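Local structure of cell division topological specificity factor (3KU7) at residues K43-I46 and A47-K51. The protein probably confines the division septum to midcell by relieving the MinC and MinD block at internal sites while leaving it in force at the poles. Numbering follows the deposited sequence.
Sequences KEII and AVIQK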
ATOM      1  N   LYS A  43      -3.567   9.641   1.369  1.00 49.63           N
ATOM      2  CA  LYS A  43      -4.632  10.125   0.524  1.00 50.76           C
ATOM      3  C   LYS A  43      -4.405   9.802  -0.937  1.00 50.16           C
ATOM      4  O   LYS A  43      -5.306   9.274  -1.597  1.00 50.04           O
ATOM      5  CB  LYS A  43      -4.809  11.636   0.699  1.00 52.67           C
ATOM      6  CG  LYS A  43      -5.191  12.087   2.123  1.00 56.22           C
ATOM      7  CD  LYS A  43      -5.604  13.579   2.194  1.00 59.74           C
ATOM      8  CE  LYS A  43      -5.456  14.170   3.600  1.00 60.68           C
ATOM      9  NZ  LYS A  43      -6.741  14.693   4.163  1.00 60.76           N
ATOM     10  N   GLU A  44      -3.211  10.098  -1.446  1.00 50.76           N
ATOM     11  CA  GLU A  44      -2.940   9.838  -2.859  1.00 51.83           C
ATOM     12  C   GLU A  44      -2.879   8.347  -3.167  1.00 50.93           C
ATOM     13  O   GLU A  44      -3.384   7.900  -4.197  1.00 51.80           O
ATOM     14  CB  GLU A  44      -1.653  10.543  -3.325  1.00 52.73           C
ATOM     15  CG  GLU A  44      -1.885  11.493  -4.527  1.00 55.45           C
ATOM     16  CD  GLU A  44      -0.607  12.050  -5.168  1.00 57.57           C
ATOM     17  OE1 GLU A  44      -0.225  11.613  -6.286  1.00 57.67           O
ATOM     18  OE2 GLU A  44       0.008  12.943  -4.552  1.00 58.27           O
ATOM     19  N   ILE A  45      -2.277   7.577  -2.270  1.00 49.16           N
ATOM     20  CA  ILE A  45      -2.192   6.143  -2.479  1.00 47.27           C
ATOM     21  C   ILE A  45      -3.599   5.576  -2.610  1.00 46.66           C
ATOM     22  O   ILE A  45      -3.897   4.782  -3.503  1.00 44.66           O
ATOM     23  CB  ILE A  45      -1.525   5.437  -1.323  1.00 47.29           C
ATOM     24  CG1 ILE A  45      -0.054   5.831  -1.248  1.00 47.81           C
ATOM     25  CG2 ILE A  45      -1.658   3.938  -1.528  1.00 47.13           C
ATOM     26  CD1 ILE A  45       0.709   5.389  -2.425  1.00 50.35           C
ATOM     27  N   ILE A  46      -4.468   5.986  -1.695  1.00 46.18           N
ATOM     28  CA  ILE A  46      -5.848   5.513  -1.719  1.00 46.16           C
ATOM     29  C   ILE A  46      -6.494   5.972  -3.024  1.00 45.87           C
ATOM     30  O   ILE A  46      -7.161   5.205  -3.721  1.00 46.17           O
ATOM     31  CB  ILE A  46      -6.689   6.088  -0.572  1.00 47.26           C
ATOM     32  CG1 ILE A  46      -5.951   5.963   0.757  1.00 46.68           C
ATOM     33  CG2 ILE A  46      -8.022   5.349  -0.520  1.00 46.75           C
ATOM     34  CD1 ILE A  46      -5.766   4.581   1.157  1.00 49.00           C
ATOM     35  N   ALA A  47      -6.279   7.233  -3.368  1.00 44.51           N
ATOM     36  CA  ALA A  47      -6.853   7.768  -4.592  1.00 43.69           C
ATOM     37  C   ALA A  47      -6.520   6.866  -5.778  1.00 43.57           C
ATOM     38  O   ALA A  47      -7.367   6.570  -6.611  1.00 44.19           O
ATOM     39  CB  ALA A  47      -6.331   9.160  -4.841  1.00 43.88           C
ATOM     40  N   VAL A  48      -5.285   6.395  -5.841  1.00 42.95           N
ATOM     41  CA  VAL A  48      -4.873   5.540  -6.946  1.00 43.08           C
ATOM     42  C   VAL A  48      -5.600   4.219  -6.931  1.00 42.61           C
ATOM     43  O   VAL A  48      -6.041   3.714  -7.972  1.00 41.53           O
ATOM     44  CB  VAL A  48      -3.340   5.287  -6.934  1.00 42.81           C
ATOM     45  CG1 VAL A  48      -2.954   4.317  -8.051  1.00 41.82           C
ATOM     46  CG2 VAL A  48      -2.617   6.614  -7.073  1.00 42.68           C
ATOM     47  N   ILE A  49      -5.738   3.653  -5.752  1.00 43.57           N
ATOM     48  CA  ILE A  49      -6.420   2.395  -5.693  1.00 44.78           C
ATOM     49  C   ILE A  49      -7.842   2.564  -6.204  1.00 46.96           C
ATOM     50  O   ILE A  49      -8.271   1.801  -7.063  1.00 49.05           O
ATOM     51  CB  ILE A  49      -6.385   1.828  -4.264  1.00 44.86           C
ATOM     52  CG1 ILE A  49      -4.981   1.286  -3.978  1.00 45.53           C
ATOM     53  CG2 ILE A  49      -7.416   0.746  -4.105  1.00 43.26           C
ATOM     54  CD1 ILE A  49      -4.748   0.939  -2.513  1.00 46.12           C
ATOM     55  N   GLN A  50      -8.563   3.576  -5.722  1.00 47.98           N
ATOM     56  CA  GLN A  50      -9.950   3.796  -6.165  1.00 48.70           C
ATOM     57  C   GLN A  50     -10.041   3.932  -7.669  1.00 49.29           C
ATOM     58  O   GLN A  50     -11.018   3.528  -8.301  1.00 49.44           O
ATOM     59  CB  GLN A  50     -10.547   5.051  -5.517  1.00 49.31           C
ATOM     60  CG  GLN A  50     -11.135   4.812  -4.139  1.00 50.11           C
ATOM     61  CD  GLN A  50     -11.952   5.982  -3.647  1.00 51.51           C
ATOM     62  OE1 GLN A  50     -11.410   7.042  -3.326  1.00 51.80           O
ATOM     63  NE2 GLN A  50     -13.269   5.800  -3.588  1.00 52.59           N
ATOM     64  N   LYS A  51      -9.003   4.516  -8.233  1.00 49.18           N
ATOM     65  CA  LYS A  51      -8.943   4.715  -9.651  1.00 49.54           C
ATOM     66  C   LYS A  51      -8.983   3.377 -10.394  1.00 50.20           C
ATOM     67  O   LYS A  51      -9.841   3.164 -11.240  1.00 51.40           O
ATOM     68  CB  LYS A  51      -7.677   5.517  -9.970  1.00 48.87           C
ATOM     69  CG  LYS A  51      -7.339   5.647 -11.432  1.00 47.93           C
ATOM     70  CD  LYS A  51      -6.604   6.955 -11.726  1.00 49.83           C
ATOM     71  CE  LYS A  51      -5.145   6.764 -12.101  1.00 49.97           C
ATOM     72  NZ  LYS A  51      -5.014   6.076 -13.425  1.00 51.61           N
TER
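Ala47 N, Val48 N, Ile49 N and Gln50 N donate to Lys43 O, Glu44 O, Ile45 O and Ile46 O in turn, each bond spanning four residues, the pattern that defines an alpha-helix. The bond from Ala47 N to Lys43 O is 2.9 Å long, and that from Ile49 N to Ile45 O reaches 3.1 Å. Gln50 N gives the straightest of the four, with an N-H...O angle of 172° at Ile46 O. One step on, Lys51 N continues the series to Ala47 O.

Apolar contact between side chains is slight: Ile45 CG2 and Ile49 CD1, one turn apart, come to 4.4 Å. Ile49 CG1 lies beside its own backbone N (chi1 -75°), which carries the branch back along the helix, with CG1 3.7 Å from Ile45 O.

The polar ends turn to other partners. Glu44 OE2 accepts a hydrogen bond from Tyr52 OH of the second subunit and forms a salt bridge with Lys51 NZ of that subunit, while Gln50 NE2 bonds to Ser55 O beyond the helix.

Helix 38-53 packs on one face of the three-stranded antiparallel sheet: Ile46 meets Ile58 and Val74, Ile45 meets Leu25, and Ile49 touches Leu25 and Ile76. Ile45 also packs on Ile45 of the second subunit, and Val48 on its Glu44, placing this helix at the dimer interface as well as against the sheet.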